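Local coordinates for variant surface glycoprotein MITat 1.13 (Trypanosoma brucei, PDB 6Z8H) that probably forms the dense surface coat of the parasite, whose switching between antigenically distinct variants lets the trypanosome evade the host immune response, at residues Y52-Y66 and A92-R106. Numbering follows the deposited sequence.
Sequences YADGINNERENSEAY and ADILDICRRELATAR. With SO4 (sulfate ion), chain G.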
loop_
_atom_site.group_PDB
_atom_site.type_symbol
_atom_site.label_atom_id
_atom_site.label_comp_id
_atom_site.label_asym_id
_atom_site.label_seq_id
_atom_site.Cartn_x
_atom_site.Cartn_y
_atom_site.Cartn_z
ATOM N N TYR A 52 1.242 -1.476 -11.640
ATOM C CA TYR A 52 1.416 -0.138 -11.090
ATOM C C TYR A 52 2.893 0.169 -10.897
ATOM O O TYR A 52 3.357 1.256 -11.282
ATOM C CB TYR A 52 0.638 -0.013 -9.767
ATOM C CG TYR A 52 0.673 1.383 -9.187
ATOM C CD1 TYR A 52 -0.210 2.360 -9.626
ATOM C CD2 TYR A 52 1.581 1.719 -8.199
ATOM C CE1 TYR A 52 -0.171 3.640 -9.122
ATOM C CE2 TYR A 52 1.632 2.999 -7.697
ATOM C CZ TYR A 52 0.736 3.945 -8.136
ATOM O OH TYR A 52 0.793 5.212 -7.614
ATOM N N ALA A 53 3.661 -0.785 -10.362
ATOM C CA ALA A 53 5.098 -0.591 -10.173
ATOM C C ALA A 53 5.821 -0.425 -11.501
ATOM O O ALA A 53 6.774 0.356 -11.604
ATOM C CB ALA A 53 5.676 -1.764 -9.378
ATOM N N ASP A 54 5.394 -1.168 -12.514
ATOM C CA ASP A 54 5.939 -0.972 -13.842
ATOM C C ASP A 54 5.693 0.460 -14.269
ATOM O O ASP A 54 6.573 1.123 -14.836
ATOM C CB ASP A 54 5.250 -1.916 -14.825
ATOM C CG ASP A 54 5.651 -3.355 -14.647
ATOM O OD1 ASP A 54 6.681 -3.625 -13.997
ATOM O OD2 ASP A 54 4.921 -4.232 -15.166
ATOM N N GLY A 55 4.492 0.970 -13.998
ATOM C CA GLY A 55 4.205 2.347 -14.364
ATOM C C GLY A 55 5.070 3.338 -13.602
ATOM O O GLY A 55 5.542 4.338 -14.165
ATOM N N ILE A 56 5.300 3.088 -12.311
ATOM C CA ILE A 56 6.164 3.968 -11.523
ATOM C C ILE A 56 7.567 3.997 -12.098
ATOM O O ILE A 56 8.169 5.066 -12.238
ATOM C CB ILE A 56 6.164 3.512 -10.053
ATOM C CG1 ILE A 56 4.809 3.834 -9.433
ATOM C CG2 ILE A 56 7.306 4.104 -9.302
ATOM C CD1 ILE A 56 4.610 5.248 -9.019
ATOM N N ASN A 57 8.109 2.832 -12.442
ATOM C CA ASN A 57 9.425 2.763 -13.070
ATOM C C ASN A 57 9.432 3.485 -14.415
ATOM O O ASN A 57 10.371 4.227 -14.730
ATOM C CB ASN A 57 9.838 1.297 -13.219
ATOM C CG ASN A 57 10.143 0.643 -11.893
ATOM O OD1 ASN A 57 10.689 1.267 -10.981
ATOM N ND2 ASN A 57 9.772 -0.632 -11.769
ATOM N N ASN A 58 8.355 3.343 -15.183
ATOM C CA ASN A 58 8.305 3.985 -16.490
ATOM C C ASN A 58 8.274 5.495 -16.341
ATOM O O ASN A 58 8.856 6.214 -17.161
ATOM C CB ASN A 58 7.087 3.508 -17.275
ATOM C CG ASN A 58 7.234 2.095 -17.795
ATOM O OD1 ASN A 58 8.313 1.495 -17.779
ATOM N ND2 ASN A 58 6.147 1.574 -18.292
ATOM N N GLU A 59 7.562 6.003 -15.335
ATOM C CA GLU A 59 7.515 7.442 -15.101
ATOM C C GLU A 59 8.886 7.959 -14.726
ATOM O O GLU A 59 9.263 9.084 -15.108
ATOM C CB GLU A 59 6.498 7.779 -14.008
ATOM C CG GLU A 59 6.151 9.252 -13.822
ATOM C CD GLU A 59 7.157 10.064 -13.025
ATOM O OE1 GLU A 59 7.935 9.519 -12.209
ATOM O OE2 GLU A 59 7.163 11.304 -13.213
ATOM N N ARG A 60 9.640 7.191 -13.937
ATOM C CA ARG A 60 11.002 7.609 -13.614
ATOM C C ARG A 60 11.844 7.698 -14.873
ATOM O O ARG A 60 12.579 8.670 -15.065
ATOM C CB ARG A 60 11.648 6.657 -12.603
ATOM C CG ARG A 60 13.137 6.885 -12.389
ATOM C CD ARG A 60 13.785 5.875 -11.447
ATOM N NE ARG A 60 14.059 4.597 -12.098
ATOM C CZ ARG A 60 13.502 3.440 -11.754
ATOM N NH1 ARG A 60 12.646 3.369 -10.739
ATOM N NH2 ARG A 60 13.819 2.333 -12.412
ATOM N N GLU A 61 11.729 6.698 -15.746
ATOM C CA GLU A 61 12.479 6.695 -16.993
ATOM C C GLU A 61 12.010 7.801 -17.919
ATOM O O GLU A 61 12.832 8.433 -18.580
ATOM C CB GLU A 61 12.359 5.349 -17.711
ATOM C CG GLU A 61 13.071 4.207 -17.027
ATOM C CD GLU A 61 13.021 2.924 -17.827
ATOM O OE1 GLU A 61 12.564 2.936 -18.987
ATOM O OE2 GLU A 61 13.429 1.898 -17.273
ATOM N N ASN A 62 10.700 8.057 -17.981
ATOM C CA ASN A 62 10.187 9.120 -18.839
ATOM C C ASN A 62 10.608 10.501 -18.324
ATOM O O ASN A 62 10.950 11.384 -19.122
ATOM C CB ASN A 62 8.664 9.035 -18.958
ATOM C CG ASN A 62 8.198 7.931 -19.899
ATOM O OD1 ASN A 62 8.918 7.536 -20.812
ATOM N ND2 ASN A 62 6.980 7.405 -19.655
ATOM N N SER A 63 10.587 10.724 -17.009
ATOM C CA SER A 63 11.065 11.999 -16.492
ATOM C C SER A 63 12.524 12.214 -16.845
ATOM O O SER A 63 12.897 13.314 -17.290
ATOM C CB SER A 63 10.927 12.031 -14.976
ATOM O OG SER A 63 9.577 12.088 -14.585
ATOM N N GLU A 64 13.358 11.175 -16.703
ATOM C CA GLU A 64 14.769 11.287 -17.066
ATOM C C GLU A 64 14.934 11.540 -18.563
ATOM O O GLU A 64 15.742 12.380 -18.983
ATOM C CB GLU A 64 15.518 10.012 -16.694
ATOM C CG GLU A 64 16.993 10.027 -17.018
ATOM C CD GLU A 64 17.733 8.811 -16.501
ATOM O OE1 GLU A 64 17.887 8.684 -15.268
ATOM O OE2 GLU A 64 18.147 7.969 -17.329
ATOM N N ALA A 65 14.160 10.838 -19.390
ATOM C CA ALA A 65 14.291 11.010 -20.827
ATOM C C ALA A 65 13.939 12.428 -21.228
ATOM O O ALA A 65 14.614 13.021 -22.081
ATOM C CB ALA A 65 13.394 10.018 -21.560
ATOM N N TYR A 66 12.865 12.981 -20.669
ATOM C CA TYR A 66 12.457 14.327 -21.049
ATOM C C TYR A 66 13.501 15.338 -20.629
ATOM O O TYR A 66 13.793 16.273 -21.369
ATOM C CB TYR A 66 11.106 14.665 -20.416
ATOM C CG TYR A 66 10.590 16.014 -20.811
ATOM C CD1 TYR A 66 10.175 16.273 -22.101
ATOM C CD2 TYR A 66 10.549 17.041 -19.898
ATOM C CE1 TYR A 66 9.724 17.526 -22.472
ATOM C CE2 TYR A 66 10.076 18.288 -20.238
ATOM C CZ TYR A 66 9.683 18.534 -21.539
ATOM O OH TYR A 66 9.230 19.791 -21.855
ATOM N N ALA A 92 6.741 15.436 -23.980
ATOM C CA ALA A 92 5.955 16.074 -22.923
ATOM C C ALA A 92 4.548 15.477 -22.833
ATOM O O ALA A 92 3.998 15.337 -21.736
ATOM C CB ALA A 92 5.921 17.589 -23.167
ATOM N N ASP A 93 3.943 15.179 -23.982
ATOM C CA ASP A 93 2.640 14.524 -24.014
ATOM C C ASP A 93 2.714 13.165 -23.324
ATOM O O ASP A 93 1.878 12.844 -22.468
ATOM C CB ASP A 93 2.188 14.354 -25.460
ATOM C CG ASP A 93 1.578 15.591 -26.025
ATOM O OD1 ASP A 93 1.176 16.468 -25.238
ATOM O OD2 ASP A 93 1.485 15.667 -27.270
ATOM N N ILE A 94 3.711 12.354 -23.687
ATOM C CA ILE A 94 3.857 11.030 -23.085
ATOM C C ILE A 94 4.019 11.130 -21.571
ATOM O O ILE A 94 3.366 10.413 -20.803
ATOM C CB ILE A 94 5.027 10.280 -23.741
ATOM C CG1 ILE A 94 4.674 9.926 -25.197
ATOM C CG2 ILE A 94 5.305 8.988 -22.928
ATOM C CD1 ILE A 94 5.881 9.548 -26.038
ATOM N N LEU A 95 4.874 12.040 -21.116
ATOM C CA LEU A 95 5.159 12.135 -19.690
ATOM C C LEU A 95 3.937 12.628 -18.935
ATOM O O LEU A 95 3.632 12.144 -17.842
ATOM C CB LEU A 95 6.346 13.080 -19.486
ATOM C CG LEU A 95 6.815 13.362 -18.073
ATOM C CD1 LEU A 95 7.018 12.060 -17.325
ATOM C CD2 LEU A 95 8.076 14.233 -18.092
ATOM N N ASP A 96 3.245 13.629 -19.463
ATOM C CA ASP A 96 2.075 14.157 -18.773
ATOM C C ASP A 96 0.988 13.090 -18.647
ATOM O O ASP A 96 0.376 12.938 -17.585
ATOM C CB ASP A 96 1.562 15.417 -19.479
ATOM C CG ASP A 96 0.627 16.219 -18.606
ATOM O OD1 ASP A 96 1.090 16.769 -17.582
ATOM O OD2 ASP A 96 -0.555 16.348 -18.952
ATOM N N ILE A 97 0.727 12.359 -19.732
ATOM C CA ILE A 97 -0.300 11.317 -19.692
ATOM C C ILE A 97 0.111 10.219 -18.715
ATOM O O ILE A 97 -0.703 9.725 -17.914
ATOM C CB ILE A 97 -0.569 10.768 -21.109
ATOM C CG1 ILE A 97 -1.360 11.775 -21.934
ATOM C CG2 ILE A 97 -1.310 9.404 -20.986
ATOM C CD1 ILE A 97 -1.176 11.606 -23.417
ATOM N N CYS A 98 1.388 9.837 -18.763
ATOM C CA CYS A 98 1.932 8.831 -17.854
ATOM C C CYS A 98 1.675 9.219 -16.405
ATOM O O CYS A 98 1.165 8.419 -15.607
ATOM C CB CYS A 98 3.431 8.719 -18.154
ATOM S SG CYS A 98 4.393 8.003 -16.816
ATOM N N ARG A 99 1.995 10.455 -16.051
ATOM C CA ARG A 99 1.819 10.902 -14.680
ATOM C C ARG A 99 0.352 10.977 -14.301
ATOM O O ARG A 99 -0.014 10.595 -13.185
ATOM C CB ARG A 99 2.477 12.268 -14.517
ATOM C CG ARG A 99 3.951 12.211 -14.514
ATOM C CD ARG A 99 4.514 13.615 -14.595
ATOM N NE ARG A 99 5.947 13.562 -14.397
ATOM C CZ ARG A 99 6.760 14.610 -14.579
ATOM N NH1 ARG A 99 6.275 15.781 -15.009
ATOM N NH2 ARG A 99 8.069 14.481 -14.384
ATOM N N ARG A 100 -0.515 11.397 -15.213
ATOM C CA ARG A 100 -1.934 11.505 -14.884
ATOM C C ARG A 100 -2.561 10.134 -14.709
ATOM O O ARG A 100 -3.401 9.940 -13.824
ATOM C CB ARG A 100 -2.671 12.285 -15.965
ATOM C CG ARG A 100 -2.289 13.733 -15.920
ATOM C CD ARG A 100 -3.058 14.632 -16.901
ATOM N NE ARG A 100 -2.685 16.033 -16.740
ATOM C CZ ARG A 100 -3.331 16.912 -15.978
ATOM N NH1 ARG A 100 -4.403 16.533 -15.294
ATOM N NH2 ARG A 100 -2.898 18.167 -15.906
ATOM N N GLU A 101 -2.140 9.175 -15.529
ATOM C CA GLU A 101 -2.623 7.813 -15.376
ATOM C C GLU A 101 -2.232 7.254 -14.016
ATOM O O GLU A 101 -3.021 6.541 -13.376
ATOM C CB GLU A 101 -2.063 6.956 -16.509
ATOM C CG GLU A 101 -2.804 7.174 -17.838
ATOM C CD GLU A 101 -2.251 6.350 -19.005
ATOM O OE1 GLU A 101 -1.166 5.725 -18.879
ATOM O OE2 GLU A 101 -2.905 6.360 -20.065
ATOM N N LEU A 102 -0.989 7.488 -13.598
ATOM C CA LEU A 102 -0.560 7.041 -12.279
ATOM C C LEU A 102 -1.356 7.713 -11.174
ATOM O O LEU A 102 -1.762 7.046 -10.223
ATOM C CB LEU A 102 0.943 7.226 -12.109
ATOM C CG LEU A 102 1.835 6.249 -12.849
ATOM C CD1 LEU A 102 3.256 6.669 -12.932
ATOM C CD2 LEU A 102 1.722 4.875 -12.148
ATOM N N ALA A 103 -1.604 9.018 -11.267
ATOM C CA ALA A 103 -2.340 9.702 -10.207
ATOM C C ALA A 103 -3.774 9.195 -10.105
ATOM O O ALA A 103 -4.318 9.080 -9.000
ATOM C CB ALA A 103 -2.306 11.208 -10.457
ATOM N N THR A 104 -4.389 8.841 -11.237
ATOM C CA THR A 104 -5.741 8.274 -11.202
ATOM C C THR A 104 -5.730 6.869 -10.585
ATOM O O THR A 104 -6.612 6.503 -9.778
ATOM C CB THR A 104 -6.325 8.248 -12.619
ATOM O OG1 THR A 104 -6.431 9.597 -13.101
ATOM C CG2 THR A 104 -7.710 7.592 -12.680
ATOM N N ALA A 105 -4.723 6.072 -10.942
ATOM C CA ALA A 105 -4.651 4.706 -10.444
ATOM C C ALA A 105 -4.293 4.649 -8.964
ATOM O O ALA A 105 -4.736 3.725 -8.261
ATOM C CB ALA A 105 -3.585 3.929 -11.207
ATOM N N ARG A 106 -3.493 5.593 -8.464
ATOM C CA ARG A 106 -2.886 5.521 -7.140
ATOM C C ARG A 106 -3.941 5.238 -6.072
ATOM O O ARG A 106 -3.794 4.247 -5.337
ATOM C CB ARG A 106 -2.057 6.784 -6.853
ATOM C CG ARG A 106 -1.485 6.827 -5.436
ATOM C CD ARG A 106 -0.545 8.028 -5.248
ATOM N NE ARG A 106 0.701 7.868 -6.009
ATOM C CZ ARG A 106 1.118 8.658 -6.998
ATOM N NH1 ARG A 106 0.409 9.731 -7.361
ATOM N NH2 ARG A 106 2.275 8.386 -7.618
HETATM S S SO4 G . 2.948 5.066 -4.762
HETATM O O1 SO4 G . 2.202 6.200 -4.286
HETATM O O2 SO4 G . 3.300 5.271 -6.141
HETATM O O3 SO4 G . 2.143 3.881 -4.643
HETATM O O4 SO4 G . 4.144 4.916 -3.979
#
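Y52 lays its ring against L102 and A105 within the antiparallel coiled coil of helices 34-75 and 78-129, the long hairpin at the core of the VSG N-terminal domain. The segment axes approach to 9.7 Å, with N-to-C directions 152° apart. With CG anti to the backbone N (chi1 -175°), the Y52 ring reaches across the groove: L102 CD2 makes an off-centre CH-pi contact, 4.2 Å from the ring centroid, while A105 CB lies at the ring edge. Y52 OH donates to sulfate O2, and R106 NE binds sulfate O1 at 2.8 Å. The same two residues of the second subunit also bind this sulfate, probably acquired from the crystallisation liquor, so it bridges the dimer. At G55 the absence of a side chain gives L102 CD2 room, while L102 CD1 lies 3.5 Å from G55 O; L102 is a knob among Y52, G55, I56 and E59. E59 is a knob from the other helix, seated among L95, C98, R99 and L102, its CB 3.5 Å from C98 SG. Bent at chi2, it forms a salt bridge: R99 NE meets the anti lone pair of E59 OE2 at 2.8 Å, nearly straight at 167°. R99 of the second subunit comes close to the same guanidinium, which L95 CG covers on one face. The C98 disulfide to C280 ties the hairpin to a loop that N62 also grips, its amide bonding to S282 and I284. S63 OG accepts from R99 NH2. L95 sits among E59, N62, S63 and Y66, with CD2 3.8 Å from Y66 CB; Y66 CE1 continues to A92 CB at 3.9 Å.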